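Local coordinates for TPR repeat-containing protein (Cytophaga hutchinsonii, PDB 3U4T) that is of unknown function but, as a tetratricopeptide-repeat protein built from stacked helix pairs, probably serves as a scaffold for protein-protein interactions, at residues A[197-202]-A[228-233]; A[182-187]-A[220-225]. The protein carries 1 engineered substitution. All blocks are in the same frame, centred on the assembly; numbering follows the deposited sequence.

Contact 1. Residues A[197-202]-A[228-233]; sequences LAKPYY and AYYYTI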
ATOM      1  N   LEU A 197      14.973  10.434  20.583  1.00 41.05           N
ATOM      2  CA  LEU A 197      14.751   9.048  20.169  1.00 46.33           C
ATOM      3  C   LEU A 197      14.720   8.853  18.674  1.00 46.77           C
ATOM      4  O   LEU A 197      15.149   7.821  18.173  1.00 54.47           O
ATOM      5  CB  LEU A 197      13.443   8.510  20.752  1.00 42.89           C
ATOM      6  CG  LEU A 197      13.426   8.251  22.258  1.00 40.44           C
ATOM      7  CD1 LEU A 197      12.077   7.680  22.671  1.00 38.00           C
ATOM      8  CD2 LEU A 197      14.548   7.281  22.607  1.00 38.83           C
ATOM      9  N   ALA A 198      14.211   9.847  17.957  1.00 36.51           N
ATOM     10  CA  ALA A 198      14.112   9.760  16.510  1.00 34.39           C
ATOM     11  C   ALA A 198      15.380  10.183  15.789  1.00 41.14           C
ATOM     12  O   ALA A 198      15.580   9.852  14.622  1.00 47.12           O
ATOM     13  CB  ALA A 198      12.943  10.604  16.030  1.00 24.18           C
ATOM     14  N   LYS A 199      16.240  10.906  16.491  1.00 38.24           N
ATOM     15  CA  LYS A 199      17.491  11.417  15.926  1.00 31.18           C
ATOM     16  C   LYS A 199      18.269  10.451  15.046  1.00 32.32           C
ATOM     17  O   LYS A 199      18.492  10.710  13.869  1.00 36.07           O
ATOM     18  CB  LYS A 199      18.392  11.903  17.054  1.00 22.91           C
ATOM     19  CG  LYS A 199      19.751  12.433  16.623  1.00 31.18           C
ATOM     20  CD  LYS A 199      19.747  13.928  16.433  1.00 37.32           C
ATOM     21  CE  LYS A 199      21.084  14.504  16.895  1.00 53.14           C
ATOM     22  NZ  LYS A 199      22.255  13.881  16.214  1.00 50.56           N
ATOM     23  N   PRO A 200      18.701   9.321  15.604  1.00 34.78           N
ATOM     24  CA  PRO A 200      19.458   8.363  14.797  1.00 40.13           C
ATOM     25  C   PRO A 200      18.771   7.857  13.530  1.00 34.33           C
ATOM     26  O   PRO A 200      19.421   7.663  12.499  1.00 35.04           O
ATOM     27  CB  PRO A 200      19.726   7.233  15.777  1.00 37.65           C
ATOM     28  CG  PRO A 200      18.553   7.304  16.704  1.00 37.21           C
ATOM     29  CD  PRO A 200      18.452   8.785  16.949  1.00 35.07           C
ATOM     30  N   TYR A 201      17.463   7.630  13.600  1.00 27.68           N
ATOM     31  CA  TYR A 201      16.741   7.116  12.434  1.00 30.91           C
ATOM     32  C   TYR A 201      16.662   8.137  11.308  1.00 37.11           C
ATOM     33  O   TYR A 201      16.822   7.789  10.134  1.00 35.62           O
ATOM     34  CB  TYR A 201      15.353   6.632  12.867  1.00 21.45           C
ATOM     35  CG  TYR A 201      15.470   5.606  13.975  1.00 30.02           C
ATOM     36  CD1 TYR A 201      16.124   4.386  13.751  1.00 38.73           C
ATOM     37  CD2 TYR A 201      15.063   5.901  15.272  1.00 28.31           C
ATOM     38  CE1 TYR A 201      16.382   3.506  14.787  1.00 43.34           C
ATOM     39  CE2 TYR A 201      15.317   5.020  16.323  1.00 32.41           C
ATOM     40  CZ  TYR A 201      15.982   3.829  16.072  1.00 45.92           C
ATOM     41  OH  TYR A 201      16.279   2.981  17.111  1.00 49.17           O
ATOM     42  N   TYR A 202      16.437   9.400  11.657  1.00 35.88           N
ATOM     43  CA  TYR A 202      16.378  10.443  10.640  1.00 36.24           C
ATOM     44  C   TYR A 202      17.785  10.659  10.078  1.00 41.72           C
ATOM     45  O   TYR A 202      17.949  11.006   8.898  1.00 38.44           O
ATOM     46  CB  TYR A 202      15.825  11.759  11.228  1.00 30.90           C
ATOM     47  CG  TYR A 202      14.308  11.859  11.202  1.00 26.21           C
ATOM     48  CD1 TYR A 202      13.596  11.557  10.042  1.00 17.99           C
ATOM     49  CD2 TYR A 202      13.584  12.244  12.333  1.00 27.02           C
ATOM     50  CE1 TYR A 202      12.195  11.630  10.008  1.00 24.83           C
ATOM     51  CE2 TYR A 202      12.177  12.321  12.306  1.00 35.11           C
ATOM     52  CZ  TYR A 202      11.500  12.007  11.138  1.00 38.04           C
ATOM     53  OH  TYR A 202      10.130  12.037  11.090  1.00 26.61           O
ATOM     54  N   ALA A 228      17.181  20.015  12.699  1.00 31.15           N
ATOM     55  CA  ALA A 228      17.293  21.455  12.969  1.00 36.54           C
ATOM     56  C   ALA A 228      16.609  21.864  14.274  1.00 36.13           C
ATOM     57  O   ALA A 228      17.132  22.706  15.010  1.00 41.80           O
ATOM     58  CB  ALA A 228      16.737  22.265  11.803  1.00 25.96           C
ATOM     59  N   TYR A 229      15.450  21.273  14.563  1.00 36.99           N
ATOM     60  CA  TYR A 229      14.740  21.574  15.803  1.00 43.74           C
ATOM     61  C   TYR A 229      15.458  20.911  16.971  1.00 41.60           C
ATOM     62  O   TYR A 229      15.615  21.499  18.031  1.00 37.25           O
ATOM     63  CB  TYR A 229      13.288  21.083  15.743  1.00 47.91           C
ATOM     64  CG  TYR A 229      12.399  21.887  14.804  1.00 68.03           C
ATOM     65  CD1 TYR A 229      12.346  23.287  14.876  1.00 65.92           C
ATOM     66  CD2 TYR A 229      11.587  21.249  13.863  1.00 73.49           C
ATOM     67  CE1 TYR A 229      11.504  24.026  14.035  1.00 61.84           C
ATOM     68  CE2 TYR A 229      10.740  21.980  13.019  1.00 73.30           C
ATOM     69  CZ  TYR A 229      10.702  23.366  13.111  1.00 67.19           C
ATOM     70  OH  TYR A 229       9.847  24.082  12.300  1.00 61.10           O
ATOM     71  N   TYR A 230      15.896  19.676  16.777  1.00 22.81           N
ATOM     72  CA  TYR A 230      16.598  18.977  17.835  1.00 27.12           C
ATOM     73  C   TYR A 230      17.774  19.833  18.296  1.00 40.05           C
ATOM     74  O   TYR A 230      18.010  20.002  19.493  1.00 46.67           O
ATOM     75  CB  TYR A 230      17.155  17.652  17.323  1.00 29.47           C
ATOM     76  CG  TYR A 230      18.078  16.993  18.319  1.00 29.76           C
ATOM     77  CD1 TYR A 230      17.566  16.225  19.365  1.00 30.85           C
ATOM     78  CD2 TYR A 230      19.457  17.182  18.249  1.00 35.39           C
ATOM     79  CE1 TYR A 230      18.402  15.659  20.318  1.00 36.18           C
ATOM     80  CE2 TYR A 230      20.307  16.623  19.199  1.00 43.27           C
ATOM     81  CZ  TYR A 230      19.776  15.862  20.229  1.00 43.55           C
ATOM     82  OH  TYR A 230      20.624  15.284  21.145  1.00 45.46           O
ATOM     83  N   TYR A 231      18.508  20.369  17.325  1.00 35.66           N
ATOM     84  CA  TYR A 231      19.678  21.169  17.620  1.00 32.26           C
ATOM     85  C   TYR A 231      19.388  22.565  18.127  1.00 31.11           C
ATOM     86  O   TYR A 231      20.217  23.138  18.824  1.00 36.50           O
ATOM     87  CB  TYR A 231      20.607  21.221  16.407  1.00 43.76           C
ATOM     88  CG  TYR A 231      21.437  19.966  16.257  1.00 44.74           C
ATOM     89  CD1 TYR A 231      22.164  19.448  17.342  1.00 43.46           C
ATOM     90  CD2 TYR A 231      21.510  19.303  15.037  1.00 32.00           C
ATOM     91  CE1 TYR A 231      22.941  18.297  17.209  1.00 38.63           C
ATOM     92  CE2 TYR A 231      22.284  18.155  14.887  1.00 37.92           C
ATOM     93  CZ  TYR A 231      22.998  17.655  15.977  1.00 37.39           C
ATOM     94  OH  TYR A 231      23.751  16.513  15.806  1.00 38.79           O
ATOM     95  N   THR A 232      18.230  23.114  17.777  1.00 30.21           N
ATOM     96  CA  THR A 232      17.862  24.428  18.281  1.00 34.75           C
ATOM     97  C   THR A 232      17.547  24.233  19.765  1.00 42.30           C
ATOM     98  O   THR A 232      17.953  25.024  20.613  1.00 50.38           O
ATOM     99  CB  THR A 232      16.637  24.961  17.560  1.00 34.10           C
ATOM    100  OG1 THR A 232      16.951  25.101  16.169  1.00 37.04           O
ATOM    101  CG2 THR A 232      16.225  26.307  18.124  1.00 25.09           C
ATOM    102  N   ILE A 233      16.835  23.159  20.073  1.00 40.15           N
ATOM    103  CA  ILE A 233      16.505  22.848  21.449  1.00 41.63           C
ATOM    104  C   ILE A 233      17.805  22.720  22.231  1.00 41.51           C
ATOM    105  O   ILE A 233      17.937  23.266  23.327  1.00 40.35           O
ATOM    106  CB  ILE A 233      15.748  21.516  21.552  1.00 39.23           C
ATOM    107  CG1 ILE A 233      14.363  21.661  20.913  1.00 35.83           C
ATOM    108  CG2 ILE A 233      15.645  21.090  23.016  1.00 40.75           C
ATOM    109  CD1 ILE A 233      13.656  20.342  20.659  1.00 33.91           C
TER
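Lys-199 lays its aliphatic chain over one face of the Tyr-230 ring and brings its amine to the hydroxyl of Tyr-231. The apolar part comes first. CD of Lys-199 sits over that face in a CH-pi contact, 3.9 Å from the ring centroid and 16° off the normal. The next carbon, CE, follows the same face outward and lies 3.2 Å from CE2 of Tyr-230. With chi1 at 178° the lysine CG is anti to its own nitrogen, which sends the chain toward the tyrosines; bends further along then carry it over the ring. CD2 of Tyr-230 lies over one face of the Tyr-231 ring, offset toward the rim.

The polar part is a single hydrogen bond, from NZ of Lys-199 to OH of Tyr-231 at 3.1 Å. The stronger partner of the ammonium group is Glu-203, one turn on in its own helix, in a salt bridge that probably balances its charge.

Lys-199 belongs to helix 199-209, and the tyrosines to the last turns of helix 217-233. Beyond them, Tyr-231 packs on Lys-239 and Ala-240 of helix 237-250, while Tyr-230 touches Thr-193 in the loop between helices 176-189 and 199-209.

Contact 2. Residues A[182-187]-A[220-225]; sequences RARANA and LIEANE
Arg-184 meets Glu-222 in a side-on, two-pronged salt bridge that spans the gap between helices 176-189 and 217-233. NE of Arg-184 donates to OE1 of Glu-222 at 2.8 Å, and NH2 of Arg-184 to OE2 of Glu-222, also at 2.8 Å. Both bonds are fairly straight and both oxygens use their syn lone pairs. The guanidinium and carboxylate planes lie 5° apart, so the pair forms one nearly flat unit. Glu-222 reaches out fully extended, its CG anti to the backbone nitrogen (chi1 175°), and the arginine chain is equally straight from CG to NE.

Each group has a further partner: OE1 of Glu-222 is also hydrogen-bonded to OH of Tyr-202, and Arg-184 makes a cation-pi contact with Trp-181. With an alanine here instead of the arginine, the carboxylate of Glu-222 would probably lose its countercharge and be freer to turn, held by Tyr-202 at one oxygen.

Within each helix an asparagine returns to the backbone: ND2 of Asn-186 bonds to O of Arg-182, and ND2 of Asn-224 to O of Leu-220.

The pairing joins a helix to the next but one, consistent with a tetratricopeptide-repeat solenoid, where the first helices of successive repeats pack side by side.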
ATOM      1  N   ARG A 182      10.543   4.297  11.422  1.00 23.43           N
ATOM      2  CA  ARG A 182      11.126   4.030  12.733  1.00 22.71           C
ATOM      3  C   ARG A 182      11.303   5.404  13.364  1.00 32.12           C
ATOM      4  O   ARG A 182      11.049   5.608  14.552  1.00 32.45           O
ATOM      5  CB  ARG A 182      12.498   3.383  12.618  1.00 30.29           C
ATOM      6  CG  ARG A 182      12.484   1.935  12.214  1.00 39.97           C
ATOM      7  CD  ARG A 182      13.643   1.228  12.906  1.00 36.16           C
ATOM      8  NE  ARG A 182      13.466   1.216  14.358  1.00 34.36           N
ATOM      9  CZ  ARG A 182      14.376   0.772  15.222  1.00 38.28           C
ATOM     10  NH1 ARG A 182      15.539   0.307  14.782  1.00 28.19           N
ATOM     11  NH2 ARG A 182      14.115   0.774  16.522  1.00 41.51           N
ATOM     12  N   ALA A 183      11.735   6.350  12.542  1.00 26.66           N
ATOM     13  CA  ALA A 183      11.942   7.711  13.012  1.00 34.49           C
ATOM     14  C   ALA A 183      10.627   8.241  13.572  1.00 40.03           C
ATOM     15  O   ALA A 183      10.563   8.687  14.712  1.00 36.90           O
ATOM     16  CB  ALA A 183      12.423   8.589  11.862  1.00 29.38           C
ATOM     17  N   ARG A 184       9.575   8.173  12.762  1.00 25.06           N
ATOM     18  CA  ARG A 184       8.262   8.645  13.167  1.00 27.35           C
ATOM     19  C   ARG A 184       7.731   7.911  14.392  1.00 32.21           C
ATOM     20  O   ARG A 184       7.147   8.518  15.286  1.00 32.30           O
ATOM     21  CB  ARG A 184       7.293   8.501  12.005  1.00 18.15           C
ATOM     22  CG  ARG A 184       7.599   9.465  10.881  1.00 28.71           C
ATOM     23  CD  ARG A 184       6.667   9.265   9.713  1.00 23.52           C
ATOM     24  NE  ARG A 184       6.761  10.324   8.713  1.00 22.56           N
ATOM     25  CZ  ARG A 184       6.108  10.290   7.560  1.00 33.03           C
ATOM     26  NH1 ARG A 184       5.334   9.255   7.287  1.00 39.21           N
ATOM     27  NH2 ARG A 184       6.216  11.283   6.694  1.00 35.87           N
ATOM     28  N   ALA A 185       7.947   6.609  14.439  1.00 29.66           N
ATOM     29  CA  ALA A 185       7.483   5.823  15.563  1.00 31.56           C
ATOM     30  C   ALA A 185       8.195   6.265  16.848  1.00 36.20           C
ATOM     31  O   ALA A 185       7.581   6.329  17.920  1.00 39.01           O
ATOM     32  CB  ALA A 185       7.741   4.361  15.298  1.00 33.97           C
ATOM     33  N   ASN A 186       9.485   6.577  16.745  1.00 25.36           N
ATOM     34  CA  ASN A 186      10.247   7.015  17.910  1.00 36.76           C
ATOM     35  C   ASN A 186       9.974   8.476  18.305  1.00 39.86           C
ATOM     36  O   ASN A 186      10.006   8.825  19.487  1.00 40.26           O
ATOM     37  CB  ASN A 186      11.737   6.753  17.671  1.00 34.71           C
ATOM     38  CG  ASN A 186      12.133   5.315  18.006  1.00 46.83           C
ATOM     39  OD1 ASN A 186      12.375   4.985  19.161  1.00 51.43           O
ATOM     40  ND2 ASN A 186      12.181   4.459  16.998  1.00 49.24           N
ATOM     41  N   ALA A 187       9.685   9.327  17.327  1.00 33.39           N
ATOM     42  CA  ALA A 187       9.372  10.730  17.627  1.00 36.07           C
ATOM     43  C   ALA A 187       8.060  10.785  18.407  1.00 41.48           C
ATOM     44  O   ALA A 187       7.843  11.676  19.219  1.00 31.12           O
ATOM     45  CB  ALA A 187       9.240  11.543  16.331  1.00 24.63           C
ATOM     46  N   LEU A 220      13.834  13.901   3.068  1.00 30.99           N
ATOM     47  CA  LEU A 220      15.029  14.628   3.493  1.00 41.60           C
ATOM     48  C   LEU A 220      14.678  15.911   4.234  1.00 40.03           C
ATOM     49  O   LEU A 220      15.321  16.278   5.224  1.00 37.66           O
ATOM     50  CB  LEU A 220      15.912  14.950   2.281  1.00 33.26           C
ATOM     51  CG  LEU A 220      16.695  13.746   1.759  1.00 41.15           C
ATOM     52  CD1 LEU A 220      17.223  14.056   0.374  1.00 40.31           C
ATOM     53  CD2 LEU A 220      17.837  13.391   2.737  1.00 43.82           C
ATOM     54  N   ILE A 221      13.646  16.589   3.752  1.00 30.98           N
ATOM     55  CA  ILE A 221      13.213  17.822   4.379  1.00 30.19           C
ATOM     56  C   ILE A 221      12.701  17.524   5.778  1.00 35.02           C
ATOM     57  O   ILE A 221      13.005  18.257   6.720  1.00 34.40           O
ATOM     58  CB  ILE A 221      12.123  18.501   3.530  1.00 25.42           C
ATOM     59  CG1 ILE A 221      12.779  19.137   2.300  1.00 31.71           C
ATOM     60  CG2 ILE A 221      11.371  19.538   4.350  1.00 33.03           C
ATOM     61  CD1 ILE A 221      11.819  19.875   1.386  1.00 24.48           C
ATOM     62  N   GLU A 222      11.925  16.446   5.910  1.00 22.68           N
ATOM     63  CA  GLU A 222      11.383  16.048   7.211  1.00 28.36           C
ATOM     64  C   GLU A 222      12.522  15.680   8.158  1.00 28.12           C
ATOM     65  O   GLU A 222      12.531  16.063   9.327  1.00 34.99           O
ATOM     66  CB  GLU A 222      10.442  14.848   7.058  1.00 28.77           C
ATOM     67  CG  GLU A 222       9.896  14.274   8.375  1.00 26.17           C
ATOM     68  CD  GLU A 222       8.942  13.114   8.130  1.00 31.83           C
ATOM     69  OE1 GLU A 222       8.769  12.239   9.011  1.00 35.94           O
ATOM     70  OE2 GLU A 222       8.356  13.089   7.031  1.00 24.76           O
ATOM     71  N   ALA A 223      13.481  14.924   7.639  1.00 24.02           N
ATOM     72  CA  ALA A 223      14.621  14.495   8.429  1.00 27.91           C
ATOM     73  C   ALA A 223      15.420  15.709   8.895  1.00 27.17           C
ATOM     74  O   ALA A 223      15.748  15.832  10.071  1.00 36.50           O
ATOM     75  CB  ALA A 223      15.492  13.568   7.606  1.00 20.09           C
ATOM     76  N   ASN A 224      15.720  16.621   7.982  1.00 22.72           N
ATOM     77  CA  ASN A 224      16.486  17.801   8.350  1.00 33.32           C
ATOM     78  C   ASN A 224      15.739  18.728   9.295  1.00 35.10           C
ATOM     79  O   ASN A 224      16.352  19.358  10.164  1.00 33.88           O
ATOM     80  CB  ASN A 224      16.922  18.565   7.097  1.00 35.28           C
ATOM     81  CG  ASN A 224      18.153  17.959   6.446  1.00 39.56           C
ATOM     82  OD1 ASN A 224      19.264  18.080   6.955  1.00 36.47           O
ATOM     83  ND2 ASN A 224      17.957  17.297   5.322  1.00 33.67           N
ATOM     84  N   GLU A 225      14.421  18.814   9.126  1.00 30.67           N
ATOM     85  CA  GLU A 225      13.611  19.664   9.979  1.00 34.39           C
ATOM     86  C   GLU A 225      13.707  19.166  11.408  1.00 36.53           C
ATOM     87  O   GLU A 225      13.908  19.951  12.322  1.00 28.76           O
ATOM     88  CB  GLU A 225      12.152  19.673   9.519  1.00 36.79           C
ATOM     89  CG  GLU A 225      11.855  20.639   8.379  1.00 51.64           C
ATOM     90  CD  GLU A 225      10.361  20.867   8.181  1.00 63.88           C
ATOM     91  OE1 GLU A 225       9.586  20.554   9.106  1.00 71.81           O
ATOM     92  OE2 GLU A 225       9.957  21.371   7.113  1.00 68.76           O
TER

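Following the chain from the N terminus, helix 176-189 comes first and supplies residues 182-187 of contact 2; a loop then leads to residues 197-202 of contact 1. Helix 217-233 gives the second half of both, 220-225 before 228-233. The two closures therefore cross: contact 2 joins helix 176-189 to helix 217-233 across the whole of helix 199-209, whereas contact 1 ties residues 197-202, leading into that intervening helix, to the end of helix 217-233. Their centres lie about 8 Å apart, and Tyr-202 of contact 1 probably hydrogen-bonds Glu-222 of contact 2. Together they bind three successive helices near the C-terminal end of the solenoid.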